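PHOX (Pseudomonas fluorescens, PDB 4A9V) catalyses the hydrolysis of phosphate monoesters as a beta-propeller alkaline phosphatase, using a complex iron-calcium cofactor at its active site. Local coordinates at residues I36-P41 and A58-Q63; V62-N67 and M85-E90; G118-E123 and N140-G145. All coordinates share one frame; numbering follows the deposited sequence.

In the fold
Loop 62-67 ties the three contacts together. Contact 1 brings its start, V62 and Q63, against the turn after strand 30-37, and contact 2 carries the same loop on to strand 82-89, with the two centres about 8 Å apart. Contact 3 pairs the next two strands of that sheet, 118-127 and 130-144, its centre about 6 Å from that of contact 2 and about 10 Å from that of contact 1. N89 OD1 lies 2.7 Å from S120 OG between contacts 2 and 3, and Q63 O lies 2.9 Å from R142 NH1 between contacts 1 and 3. Of the three, contact 2 reaches the mu-oxo-diiron group, through E90; contacts 1 and 3 lie away from it.

Contact 1. Residues I36-P41 and A58-Q63; sequences ISWGQP and AAQEVQ
The indole of W38 meets the side-chain amide of Q60 at its pyrrole edge, with the two planes only 15° apart. W38 NE1 donates to Q60 OE1 over 3.0 Å; the oxygen lies a little out of the ring plane. The Q60 chain, bent at chi2 (64°), turns its amide to this edge, and its NE2 is given to F64 O. F49 packs edge-to-face with the indole. A phenylalanine in place of W38 would keep a ring but no N-H, and would probably leave Q60 OE1 without its donor, the amide then being held on its NE2 side by F64 O.

Beyond the ring, the type II turn from S37 to Q40 presents carbonyls to Q63. G39 O lies 3.3 Å from Q63 CG, and Q40 O takes a CA-H...O contact from Q63 CA at 3.3 Å. The backbone of G39 suits glycine alone. Q63 runs alongside the turn to give its NE2 to P47 O, and a single bridge pairs P41 with Q63. Strand 30-37, which leads into this turn, pairs with C-terminal strand 572-578 at the edge of one sheet, consistent with the N-to-C (velcro) closure of beta-propellers.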
ATOM      1  N   ILE A  36      11.739 -15.071  -0.462  1.00  7.67           N
ATOM      2  CA  ILE A  36      12.665 -14.287  -1.274  1.00  7.03           C
ATOM      3  C   ILE A  36      13.020 -13.024  -0.498  1.00  7.09           C
ATOM      4  O   ILE A  36      12.233 -12.565   0.332  1.00  7.57           O
ATOM      5  CB  ILE A  36      12.061 -13.938  -2.663  1.00  7.67           C
ATOM      6  CG1 ILE A  36      13.104 -13.302  -3.589  1.00  7.63           C
ATOM      7  CG2 ILE A  36      10.812 -13.075  -2.534  1.00  8.47           C
ATOM      8  CD1 ILE A  36      12.732 -13.412  -5.055  1.00  8.43           C
ATOM      9  N   SER A  37      14.233 -12.522  -0.708  1.00  6.89           N
ATOM     10  CA  SER A  37      14.714 -11.314  -0.046  1.00  7.29           C
ATOM     11  C   SER A  37      15.223 -10.302  -1.075  1.00  7.48           C
ATOM     12  O   SER A  37      15.692 -10.667  -2.156  1.00  7.57           O
ATOM     13  CB  SER A  37      15.865 -11.642   0.913  1.00  8.07           C
ATOM     14  OG  SER A  37      15.472 -12.534   1.938  1.00  8.54           O
ATOM     15  N   TRP A  38      15.238  -9.040  -0.661  1.00  6.88           N
ATOM     16  CA  TRP A  38      15.923  -7.980  -1.385  1.00  7.02           C
ATOM     17  C   TRP A  38      17.255  -8.458  -1.899  1.00  7.34           C
ATOM     18  O   TRP A  38      18.066  -9.002  -1.143  1.00  7.60           O
ATOM     19  CB  TRP A  38      16.115  -6.771  -0.474  1.00  7.00           C
ATOM     20  CG  TRP A  38      17.086  -5.773  -1.011  1.00  7.23           C
ATOM     21  CD1 TRP A  38      17.124  -5.205  -2.279  1.00  7.40           C
ATOM     22  CD2 TRP A  38      18.260  -5.267  -0.324  1.00  7.50           C
ATOM     23  NE1 TRP A  38      18.219  -4.397  -2.412  1.00  7.89           N
ATOM     24  CE2 TRP A  38      18.941  -4.396  -1.264  1.00  8.06           C
ATOM     25  CE3 TRP A  38      18.768  -5.418   0.952  1.00  8.35           C
ATOM     26  CZ2 TRP A  38      20.110  -3.736  -0.927  1.00  9.07           C
ATOM     27  CZ3 TRP A  38      19.954  -4.771   1.275  1.00  9.57           C
ATOM     28  CH2 TRP A  38      20.613  -3.953   0.357  1.00  9.45           C
ATOM     29  N   GLY A  39      17.489  -8.275  -3.196  1.00  7.30           N
ATOM     30  CA  GLY A  39      18.782  -8.568  -3.796  1.00  7.82           C
ATOM     31  C   GLY A  39      18.870  -9.903  -4.515  1.00  7.42           C
ATOM     32  O   GLY A  39      19.846 -10.151  -5.221  1.00  8.87           O
ATOM     33  N   GLN A  40      17.860 -10.758  -4.371  1.00  7.76           N
ATOM     34  CA  GLN A  40      17.862 -12.062  -5.033  1.00  7.70           C
ATOM     35  C   GLN A  40      17.860 -11.884  -6.549  1.00  7.34           C
ATOM     36  O   GLN A  40      16.927 -11.306  -7.094  1.00  7.97           O
ATOM     37  CB  GLN A  40      16.612 -12.829  -4.618  1.00  7.98           C
ATOM     38  CG  GLN A  40      16.407 -14.143  -5.350  1.00  9.09           C
ATOM     39  CD  GLN A  40      17.515 -15.136  -5.083  1.00  9.68           C
ATOM     40  OE1 GLN A  40      17.877 -15.378  -3.929  1.00 10.41           O
ATOM     41  NE2 GLN A  40      18.058 -15.718  -6.147  1.00 10.71           N
ATOM     42  N   PRO A  41      18.847 -12.464  -7.258  1.00  7.93           N
ATOM     43  CA  PRO A  41      18.740 -12.416  -8.714  1.00  8.40           C
ATOM     44  C   PRO A  41      17.520 -13.177  -9.217  1.00  8.01           C
ATOM     45  O   PRO A  41      17.215 -14.270  -8.731  1.00  8.42           O
ATOM     46  CB  PRO A  41      20.042 -13.068  -9.197  1.00  9.55           C
ATOM     47  CG  PRO A  41      20.538 -13.853  -8.029  1.00 10.05           C
ATOM     48  CD  PRO A  41      20.112 -13.082  -6.821  1.00  8.93           C
ATOM     49  N   ALA A  58      22.963  -1.849 -12.511  1.00 10.17           N
ATOM     50  CA  ALA A  58      22.513  -2.798 -13.520  1.00 10.82           C
ATOM     51  C   ALA A  58      22.137  -4.142 -12.901  1.00  9.72           C
ATOM     52  O   ALA A  58      21.162  -4.766 -13.306  1.00 10.81           O
ATOM     53  CB  ALA A  58      23.583  -2.986 -14.585  1.00 12.90           C
ATOM     54  N   ALA A  59      22.900  -4.578 -11.904  1.00  9.52           N
ATOM     55  CA  ALA A  59      22.547  -5.791 -11.181  1.00  9.33           C
ATOM     56  C   ALA A  59      21.231  -5.632 -10.431  1.00  8.69           C
ATOM     57  O   ALA A  59      20.394  -6.523 -10.443  1.00  8.63           O
ATOM     58  CB  ALA A  59      23.657  -6.190 -10.222  1.00  9.74           C
ATOM     59  N   GLN A  60      21.034  -4.488  -9.784  1.00  8.34           N
ATOM     60  CA  GLN A  60      19.823  -4.288  -9.005  1.00  8.17           C
ATOM     61  C   GLN A  60      18.583  -4.266  -9.905  1.00  7.92           C
ATOM     62  O   GLN A  60      17.511  -4.701  -9.482  1.00  7.78           O
ATOM     63  CB  GLN A  60      19.913  -3.010  -8.170  1.00  8.07           C
ATOM     64  CG  GLN A  60      18.687  -2.746  -7.303  1.00  7.68           C
ATOM     65  CD  GLN A  60      18.458  -3.805  -6.242  1.00  7.89           C
ATOM     66  OE1 GLN A  60      19.125  -3.836  -5.214  1.00  8.88           O
ATOM     67  NE2 GLN A  60      17.500  -4.680  -6.491  1.00  8.44           N
ATOM     68  N   GLU A  61      18.761  -3.873 -11.168  1.00  8.48           N
ATOM     69  CA  GLU A  61      17.662  -3.894 -12.134  1.00  9.01           C
ATOM     70  C   GLU A  61      17.203  -5.299 -12.503  1.00  8.48           C
ATOM     71  O   GLU A  61      16.131  -5.447 -13.087  1.00  9.04           O
ATOM     72  CB  GLU A  61      18.035  -3.107 -13.397  1.00  9.08           C
ATOM     73  CG  GLU A  61      18.126  -1.607 -13.136  1.00  9.38           C
ATOM     74  CD  GLU A  61      18.673  -0.790 -14.297  1.00 11.33           C
ATOM     75  OE1 GLU A  61      19.250  -1.359 -15.245  1.00 13.34           O
ATOM     76  OE2 GLU A  61      18.705   0.453 -14.168  1.00 12.35           O
ATOM     77  N   VAL A  62      17.984  -6.320 -12.143  1.00  7.85           N
ATOM     78  CA  VAL A  62      17.614  -7.715 -12.392  1.00  8.54           C
ATOM     79  C   VAL A  62      17.587  -8.539 -11.100  1.00  7.82           C
ATOM     80  O   VAL A  62      17.598  -9.769 -11.132  1.00  8.41           O
ATOM     81  CB  VAL A  62      18.534  -8.394 -13.440  1.00  8.94           C
ATOM     82  CG1 VAL A  62      18.348  -7.741 -14.802  1.00 10.82           C
ATOM     83  CG2 VAL A  62      19.993  -8.364 -13.013  1.00  9.63           C
ATOM     84  N   GLN A  63      17.482  -7.842  -9.971  1.00  7.59           N
ATOM     85  CA  GLN A  63      17.370  -8.465  -8.655  1.00  7.91           C
ATOM     86  C   GLN A  63      16.078  -8.009  -7.991  1.00  7.29           C
ATOM     87  O   GLN A  63      15.587  -6.913  -8.244  1.00  7.99           O
ATOM     88  CB  GLN A  63      18.557  -8.064  -7.767  1.00  7.77           C
ATOM     89  CG  GLN A  63      19.873  -8.688  -8.201  1.00  8.39           C
ATOM     90  CD  GLN A  63      21.088  -7.989  -7.621  1.00  8.49           C
ATOM     91  OE1 GLN A  63      21.053  -6.797  -7.275  1.00  8.79           O
ATOM     92  NE2 GLN A  63      22.201  -8.703  -7.593  1.00  9.73           N
TER

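Contact 2. Residues V62-N67 and M85-E90; sequences VQFGDN and MAINNE. With FEO (mu-oxo-diiron), chain S.
At the diiron site of the propeller, loop 62-67 lies against the end of strand 82-89 where E90 leaves for the metal, and N67 grips the backbone there. E90 N donates to N67 O over 3.1 Å in an almost straight bond (176°), with the donor well above the carbonyl plane. Beyond this fixed backbone the E90 side chain is stretched out, CG anti to N (chi1 -169°) and the chain extended further, which carries the carboxylate away from the loop to the cofactor. C179 and E194 bind iron of the same group.

One residue earlier, N89 lays its amide along the loop. N89 ND2 reaches D66 O at 3.1 Å from above the carbonyl plane, in a moderately bent bond, while OD1 turns the other way to S120 OG, so both ends of the buried amide are used. The amide carbon N89 CG sits 3.4 Å from G65 CA, and a side chain on G65 would run into it; the fit depends on glycine. N89 ND2 also lies over one face of the F64 ring, offset toward its rim. The rim of that ring takes the apolar part of the contact: I87 CD1 meets F64 CE1 at 3.8 Å, near the ring plane, and I87 CG2 comes equally close to CZ.

D66 points away from the strand. Its OD1 accepts N67 N at 2.8 Å and its OD2 bonds T92, so the carboxylate braces the loop whose carbonyls hold N89 and E90. At the metal end, E90 OE2 binds the iron FE1 at 2.0 Å, and water 2, a ligand of the same iron, donates to the bridging O of the cofactor.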
ATOM      1  N   VAL A  62      17.984  -6.320 -12.143  1.00  7.85           N
ATOM      2  CA  VAL A  62      17.614  -7.715 -12.392  1.00  8.54           C
ATOM      3  C   VAL A  62      17.587  -8.539 -11.100  1.00  7.82           C
ATOM      4  O   VAL A  62      17.598  -9.769 -11.132  1.00  8.41           O
ATOM      5  CB  VAL A  62      18.534  -8.394 -13.440  1.00  8.94           C
ATOM      6  CG1 VAL A  62      18.348  -7.741 -14.802  1.00 10.82           C
ATOM      7  CG2 VAL A  62      19.993  -8.364 -13.013  1.00  9.63           C
ATOM      8  N   GLN A  63      17.482  -7.842  -9.971  1.00  7.59           N
ATOM      9  CA  GLN A  63      17.370  -8.465  -8.655  1.00  7.91           C
ATOM     10  C   GLN A  63      16.078  -8.009  -7.991  1.00  7.29           C
ATOM     11  O   GLN A  63      15.587  -6.913  -8.244  1.00  7.99           O
ATOM     12  CB  GLN A  63      18.557  -8.064  -7.767  1.00  7.77           C
ATOM     13  CG  GLN A  63      19.873  -8.688  -8.201  1.00  8.39           C
ATOM     14  CD  GLN A  63      21.088  -7.989  -7.621  1.00  8.49           C
ATOM     15  OE1 GLN A  63      21.053  -6.797  -7.275  1.00  8.79           O
ATOM     16  NE2 GLN A  63      22.201  -8.703  -7.593  1.00  9.73           N
ATOM     17  N   PHE A  64      15.534  -8.869  -7.138  1.00  7.28           N
ATOM     18  CA  PHE A  64      14.395  -8.509  -6.312  1.00  7.02           C
ATOM     19  C   PHE A  64      14.659  -7.154  -5.653  1.00  6.98           C
ATOM     20  O   PHE A  64      15.742  -6.903  -5.127  1.00  7.09           O
ATOM     21  CB  PHE A  64      14.165  -9.588  -5.251  1.00  7.16           C
ATOM     22  CG  PHE A  64      12.820  -9.518  -4.590  1.00  6.87           C
ATOM     23  CD1 PHE A  64      11.683  -9.924  -5.270  1.00  8.50           C
ATOM     24  CD2 PHE A  64      12.705  -9.124  -3.272  1.00  7.54           C
ATOM     25  CE1 PHE A  64      10.452  -9.915  -4.652  1.00  9.17           C
ATOM     26  CE2 PHE A  64      11.473  -9.107  -2.643  1.00  8.84           C
ATOM     27  CZ  PHE A  64      10.342  -9.496  -3.338  1.00  9.26           C
ATOM     28  N   GLY A  65      13.662  -6.278  -5.704  1.00  6.99           N
ATOM     29  CA  GLY A  65      13.819  -4.920  -5.213  1.00  7.36           C
ATOM     30  C   GLY A  65      13.831  -4.858  -3.702  1.00  6.38           C
ATOM     31  O   GLY A  65      13.757  -5.877  -3.006  1.00  7.02           O
ATOM     32  N   ASP A  66      13.982  -3.640  -3.194  1.00  7.16           N
ATOM     33  CA  ASP A  66      14.118  -3.398  -1.764  1.00  7.12           C
ATOM     34  C   ASP A  66      12.748  -3.134  -1.134  1.00  7.06           C
ATOM     35  O   ASP A  66      11.743  -2.954  -1.825  1.00  7.13           O
ATOM     36  CB  ASP A  66      15.074  -2.219  -1.537  1.00  7.72           C
ATOM     37  CG  ASP A  66      15.818  -2.290  -0.207  1.00  9.22           C
ATOM     38  OD1 ASP A  66      15.468  -3.141   0.643  1.00  8.83           O
ATOM     39  OD2 ASP A  66      16.733  -1.456  -0.012  1.00 10.08           O
ATOM     40  N   ASN A  67      12.712  -3.163   0.191  1.00  6.89           N
ATOM     41  CA  ASN A  67      11.542  -2.794   0.970  1.00  6.91           C
ATOM     42  C   ASN A  67      10.234  -3.291   0.356  1.00  6.87           C
ATOM     43  O   ASN A  67       9.305  -2.520   0.109  1.00  6.70           O
ATOM     44  CB  ASN A  67      11.543  -1.294   1.269  1.00  7.22           C
ATOM     45  CG  ASN A  67      12.631  -0.913   2.258  1.00  7.81           C
ATOM     46  OD1 ASN A  67      13.190  -1.774   2.940  1.00  8.65           O
ATOM     47  ND2 ASN A  67      12.936   0.372   2.350  1.00  9.00           N
ATOM     48  N   MET A  85       3.537 -14.181  -8.356  1.00  6.72           N
ATOM     49  CA  MET A  85       3.328 -13.129  -7.379  1.00  7.22           C
ATOM     50  C   MET A  85       3.883 -11.830  -7.931  1.00  7.13           C
ATOM     51  O   MET A  85       4.963 -11.815  -8.513  1.00  8.31           O
ATOM     52  CB  MET A  85       4.025 -13.484  -6.067  1.00  7.62           C
ATOM     53  CG  MET A  85       3.425 -14.702  -5.409  1.00  8.44           C
ATOM     54  SD  MET A  85       4.197 -15.182  -3.848  1.00 10.37           S
ATOM     55  CE  MET A  85       3.618 -13.891  -2.749  1.00 12.03           C
ATOM     56  N   ALA A  86       3.127 -10.750  -7.775  1.00  6.47           N
ATOM     57  CA  ALA A  86       3.610  -9.424  -8.093  1.00  6.15           C
ATOM     58  C   ALA A  86       3.758  -8.690  -6.773  1.00  5.83           C
ATOM     59  O   ALA A  86       2.808  -8.620  -5.982  1.00  6.53           O
ATOM     60  CB  ALA A  86       2.621  -8.703  -8.995  1.00  7.03           C
ATOM     61  N   ILE A  87       4.968  -8.195  -6.515  1.00  5.93           N
ATOM     62  CA  ILE A  87       5.341  -7.684  -5.208  1.00  6.15           C
ATOM     63  C   ILE A  87       5.946  -6.294  -5.379  1.00  5.90           C
ATOM     64  O   ILE A  87       6.911  -6.096  -6.122  1.00  6.60           O
ATOM     65  CB  ILE A  87       6.361  -8.613  -4.528  1.00  6.35           C
ATOM     66  CG1 ILE A  87       5.794 -10.027  -4.349  1.00  7.08           C
ATOM     67  CG2 ILE A  87       6.800  -8.024  -3.199  1.00  6.95           C
ATOM     68  CD1 ILE A  87       6.851 -11.115  -4.331  1.00  8.37           C
ATOM     69  N   ASN A  88       5.371  -5.322  -4.683  1.00  5.81           N
ATOM     70  CA  ASN A  88       5.869  -3.964  -4.730  1.00  5.83           C
ATOM     71  C   ASN A  88       7.193  -3.841  -4.004  1.00  5.66           C
ATOM     72  O   ASN A  88       7.402  -4.477  -2.970  1.00  6.32           O
ATOM     73  CB  ASN A  88       4.890  -3.022  -4.056  1.00  5.97           C
ATOM     74  CG  ASN A  88       3.623  -2.812  -4.848  1.00  6.24           C
ATOM     75  OD1 ASN A  88       3.479  -3.270  -5.988  1.00  6.91           O
ATOM     76  ND2 ASN A  88       2.707  -2.066  -4.261  1.00  7.77           N
ATOM     77  N   ASN A  89       7.998  -2.888  -4.463  1.00  5.99           N
ATOM     78  CA  ASN A  89       9.241  -2.495  -3.818  1.00  6.62           C
ATOM     79  C   ASN A  89       9.191  -0.992  -3.591  1.00  6.19           C
ATOM     80  O   ASN A  89       9.227  -0.215  -4.547  1.00  7.01           O
ATOM     81  CB  ASN A  89      10.415  -2.867  -4.735  1.00  6.82           C
ATOM     82  CG  ASN A  89      10.510  -4.358  -4.964  1.00  7.78           C
ATOM     83  OD1 ASN A  89      10.375  -4.841  -6.089  1.00  8.93           O
ATOM     84  ND2 ASN A  89      10.743  -5.103  -3.887  1.00  7.96           N
ATOM     85  N   GLU A  90       8.973  -0.581  -2.348  1.00  6.24           N
ATOM     86  CA  GLU A  90       8.524   0.787  -2.097  1.00  6.03           C
ATOM     87  C   GLU A  90       9.654   1.817  -2.109  1.00  6.71           C
ATOM     88  O   GLU A  90       9.497   2.907  -2.650  1.00  7.84           O
ATOM     89  CB  GLU A  90       7.749   0.867  -0.787  1.00  6.44           C
ATOM     90  CG  GLU A  90       7.039   2.205  -0.623  1.00  7.03           C
ATOM     91  CD  GLU A  90       6.328   2.359   0.702  1.00  7.25           C
ATOM     92  OE1 GLU A  90       6.919   1.996   1.738  1.00  8.70           O
ATOM     93  OE2 GLU A  90       5.200   2.918   0.703  1.00  8.61           O
TER
HETATM   94 FE1  FEO S1594       3.568   3.086   1.932  1.00  7.69          FE
HETATM   95 FE2  FEO S1594       0.950   4.587   3.652  1.00  7.08          FE
HETATM   96  O   FEO S1594       2.397   3.321   3.477  1.00  7.92           O
HETATM   97  O   HOH W   1       4.074   1.237   2.926  1.00  8.23           O
HETATM   98  O   HOH W   2       4.967   4.144   3.371  1.00 13.70           O

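Contact 3. Residues G118-E123 and N140-G145; sequences GVSVIE and NRRIHG
N140 starts the pairing with its side chain, whose OD1 accepts E123 N at 2.9 Å. E123 N lies almost in line with the C=O of the amide, and CG, anti to the carbonyl carbon (chi1 -68°), brings the amide across to the neighbouring strand. N140 ND2 goes to L42 O and V134 O, so the amide is held from both ends.

R141 follows as a hydrogen-bonded antiparallel pair with V121: V121 N to R141 O is 2.8 Å and R141 N to V121 O is 2.9 Å. Its extended side chain leaves the hairpin for S259 O, passing I143 CD1, which lies 4.0 Å above one face of the guanidinium, toward its rim.

R142, in the non-hydrogen-bonded pair with S120, instead folds back. Bends at chi2 and chi3 set NE 3.0 Å from V119 O, which lies in the guanidinium plane although the donor stands above the plane of that carbonyl. R142 NH2 reaches I143 O at 3.2 Å, and NH1 serves A115 O and Q63 O. S120 OG, engaged with N89, is close to NE but at a poor angle for a bond.

I143 pairs with V119, V119 N to I143 O spanning 2.8 Å and I143 N to V119 O 3.0 Å. Each of these carbonyls thus takes two donors, and at I143 O the two arrive from opposite faces. The side chains of V119 and I143 share the sheet face that I252 packs on. Next to H144, G118 has no side chain, and one would strike I143 O.

The buried R142 is met here by backbone carbonyls, four of them, which probably disperse its charge over several dipoles while tying the hairpin to the end of helix 107-115 and to the loop at Q63.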
ATOM      1  N   GLY A 118       9.726  -0.181  -7.462  1.00  6.70           N
ATOM      2  CA  GLY A 118       8.854  -0.626  -8.540  1.00  7.28           C
ATOM      3  C   GLY A 118       8.127  -1.890  -8.140  1.00  5.67           C
ATOM      4  O   GLY A 118       7.515  -1.951  -7.069  1.00  6.57           O
ATOM      5  N   VAL A 119       8.188  -2.892  -9.013  1.00  6.64           N
ATOM      6  CA  VAL A 119       7.523  -4.166  -8.802  1.00  5.86           C
ATOM      7  C   VAL A 119       8.491  -5.282  -9.180  1.00  6.36           C
ATOM      8  O   VAL A 119       9.289  -5.155 -10.115  1.00  7.38           O
ATOM      9  CB  VAL A 119       6.211  -4.255  -9.617  1.00  6.54           C
ATOM     10  CG1 VAL A 119       5.570  -5.629  -9.497  1.00  7.64           C
ATOM     11  CG2 VAL A 119       5.236  -3.177  -9.159  1.00  7.46           C
ATOM     12  N   SER A 120       8.419  -6.376  -8.430  1.00  6.27           N
ATOM     13  CA  SER A 120       9.071  -7.630  -8.801  1.00  6.36           C
ATOM     14  C   SER A 120       7.989  -8.672  -9.062  1.00  6.69           C
ATOM     15  O   SER A 120       7.190  -8.969  -8.179  1.00  7.27           O
ATOM     16  CB  SER A 120       9.955  -8.112  -7.652  1.00  7.13           C
ATOM     17  OG  SER A 120      10.971  -7.187  -7.350  1.00  7.44           O
ATOM     18  N   VAL A 121       7.932  -9.182 -10.291  1.00  6.96           N
ATOM     19  CA  VAL A 121       7.066 -10.308 -10.622  1.00  7.50           C
ATOM     20  C   VAL A 121       7.897 -11.581 -10.568  1.00  6.93           C
ATOM     21  O   VAL A 121       8.988 -11.631 -11.140  1.00  7.61           O
ATOM     22  CB  VAL A 121       6.453 -10.166 -12.031  1.00  7.78           C
ATOM     23  CG1 VAL A 121       5.522 -11.333 -12.332  1.00  8.27           C
ATOM     24  CG2 VAL A 121       5.718  -8.844 -12.169  1.00  9.53           C
ATOM     25  N   ILE A 122       7.420 -12.557  -9.798  1.00  6.73           N
ATOM     26  CA  ILE A 122       8.129 -13.820  -9.634  1.00  7.41           C
ATOM     27  C   ILE A 122       7.194 -15.002  -9.816  1.00  7.04           C
ATOM     28  O   ILE A 122       6.005 -14.919  -9.516  1.00  8.25           O
ATOM     29  CB  ILE A 122       8.825 -13.918  -8.261  1.00  7.33           C
ATOM     30  CG1 ILE A 122       7.811 -13.951  -7.111  1.00  8.28           C
ATOM     31  CG2 ILE A 122       9.831 -12.786  -8.092  1.00  8.44           C
ATOM     32  CD1 ILE A 122       8.449 -14.199  -5.758  1.00 10.23           C
ATOM     33  N   GLU A 123       7.741 -16.115 -10.293  1.00  6.95           N
ATOM     34  CA  GLU A 123       7.054 -17.390 -10.246  1.00  7.48           C
ATOM     35  C   GLU A 123       7.387 -18.120  -8.958  1.00  7.64           C
ATOM     36  O   GLU A 123       8.546 -18.158  -8.532  1.00  8.10           O
ATOM     37  CB  GLU A 123       7.435 -18.253 -11.450  1.00  8.57           C
ATOM     38  CG  GLU A 123       6.734 -19.604 -11.422  1.00  9.41           C
ATOM     39  CD  GLU A 123       7.028 -20.502 -12.602  1.00 11.14           C
ATOM     40  OE1 GLU A 123       7.363 -19.991 -13.687  1.00 12.85           O
ATOM     41  OE2 GLU A 123       6.751 -21.712 -12.474  1.00 15.01           O
ATOM     42  N   ASN A 140       9.523 -14.059 -14.587  1.00  7.80           N
ATOM     43  CA  ASN A 140      10.187 -13.196 -13.618  1.00  7.84           C
ATOM     44  C   ASN A 140      10.540 -11.871 -14.277  1.00  7.74           C
ATOM     45  O   ASN A 140      11.064 -11.849 -15.390  1.00  8.77           O
ATOM     46  CB  ASN A 140      11.454 -13.847 -13.075  1.00  7.88           C
ATOM     47  CG  ASN A 140      11.174 -15.053 -12.202  1.00  8.08           C
ATOM     48  OD1 ASN A 140      10.026 -15.340 -11.835  1.00  8.61           O
ATOM     49  ND2 ASN A 140      12.241 -15.742 -11.817  1.00  8.48           N
ATOM     50  N   ARG A 141      10.351 -10.771 -13.557  1.00  7.34           N
ATOM     51  CA  ARG A 141      10.521  -9.465 -14.162  1.00  7.73           C
ATOM     52  C   ARG A 141      10.710  -8.412 -13.092  1.00  7.30           C
ATOM     53  O   ARG A 141      10.010  -8.420 -12.084  1.00  8.13           O
ATOM     54  CB  ARG A 141       9.278  -9.142 -14.990  1.00  9.84           C
ATOM     55  CG  ARG A 141       9.383  -7.869 -15.780  1.00 11.04           C
ATOM     56  CD  ARG A 141       8.089  -7.581 -16.510  1.00 12.31           C
ATOM     57  NE  ARG A 141       8.236  -6.386 -17.314  1.00 12.60           N
ATOM     58  CZ  ARG A 141       7.324  -5.924 -18.151  1.00 11.66           C
ATOM     59  NH1 ARG A 141       6.101  -6.442 -18.153  1.00 10.96           N
ATOM     60  NH2 ARG A 141       7.625  -4.887 -18.922  1.00 15.45           N
ATOM     61  N   ARG A 142      11.592  -7.458 -13.361  1.00  6.98           N
ATOM     62  CA  ARG A 142      11.608  -6.187 -12.643  1.00  7.25           C
ATOM     63  C   ARG A 142      10.973  -5.090 -13.484  1.00  7.21           C
ATOM     64  O   ARG A 142      11.356  -4.870 -14.631  1.00  8.87           O
ATOM     65  CB  ARG A 142      13.028  -5.778 -12.258  1.00  7.96           C
ATOM     66  CG  ARG A 142      13.640  -6.575 -11.120  1.00  7.85           C
ATOM     67  CD  ARG A 142      12.791  -6.595  -9.856  1.00  7.38           C
ATOM     68  NE  ARG A 142      12.235  -5.295  -9.492  1.00  6.94           N
ATOM     69  CZ  ARG A 142      12.965  -4.243  -9.138  1.00  7.44           C
ATOM     70  NH1 ARG A 142      14.250  -4.384  -8.849  1.00  8.43           N
ATOM     71  NH2 ARG A 142      12.416  -3.038  -9.068  1.00  7.97           N
ATOM     72  N   ILE A 143      10.065  -4.353 -12.857  1.00  7.04           N
ATOM     73  CA  ILE A 143       9.638  -3.054 -13.319  1.00  7.30           C
ATOM     74  C   ILE A 143      10.171  -2.070 -12.290  1.00  7.39           C
ATOM     75  O   ILE A 143      10.016  -2.297 -11.090  1.00  9.04           O
ATOM     76  CB  ILE A 143       8.103  -2.993 -13.417  1.00  8.45           C
ATOM     77  CG1 ILE A 143       7.610  -4.039 -14.428  1.00 10.98           C
ATOM     78  CG2 ILE A 143       7.646  -1.601 -13.813  1.00 10.76           C
ATOM     79  CD1 ILE A 143       6.190  -4.505 -14.228  1.00 14.14           C
ATOM     80  N   HIS A 144      10.976  -1.118 -12.725  1.00  7.26           N
ATOM     81  CA  HIS A 144      11.661  -0.262 -11.774  1.00  7.45           C
ATOM     82  C   HIS A 144      11.492   1.198 -12.094  1.00  7.22           C
ATOM     83  O   HIS A 144      10.726   1.580 -12.990  1.00  7.71           O
ATOM     84  CB  HIS A 144      13.136  -0.655 -11.676  1.00  8.05           C
ATOM     85  CG  HIS A 144      13.856  -0.640 -12.994  1.00  7.99           C
ATOM     86  ND1 HIS A 144      14.090   0.500 -13.677  1.00  9.04           N
ATOM     87  CD2 HIS A 144      14.378  -1.676 -13.758  1.00  9.56           C
ATOM     88  CE1 HIS A 144      14.722   0.207 -14.821  1.00  9.53           C
ATOM     89  NE2 HIS A 144      14.919  -1.124 -14.860  1.00  9.84           N
ATOM     90  N   GLY A 145      12.188   2.042 -11.343  1.00  7.49           N
ATOM     91  CA  GLY A 145      11.981   3.478 -11.414  1.00  7.72           C
ATOM     92  C   GLY A 145      12.439   4.148 -12.696  1.00  7.25           C
ATOM     93  O   GLY A 145      12.117   5.316 -12.914  1.00  8.90           O
TER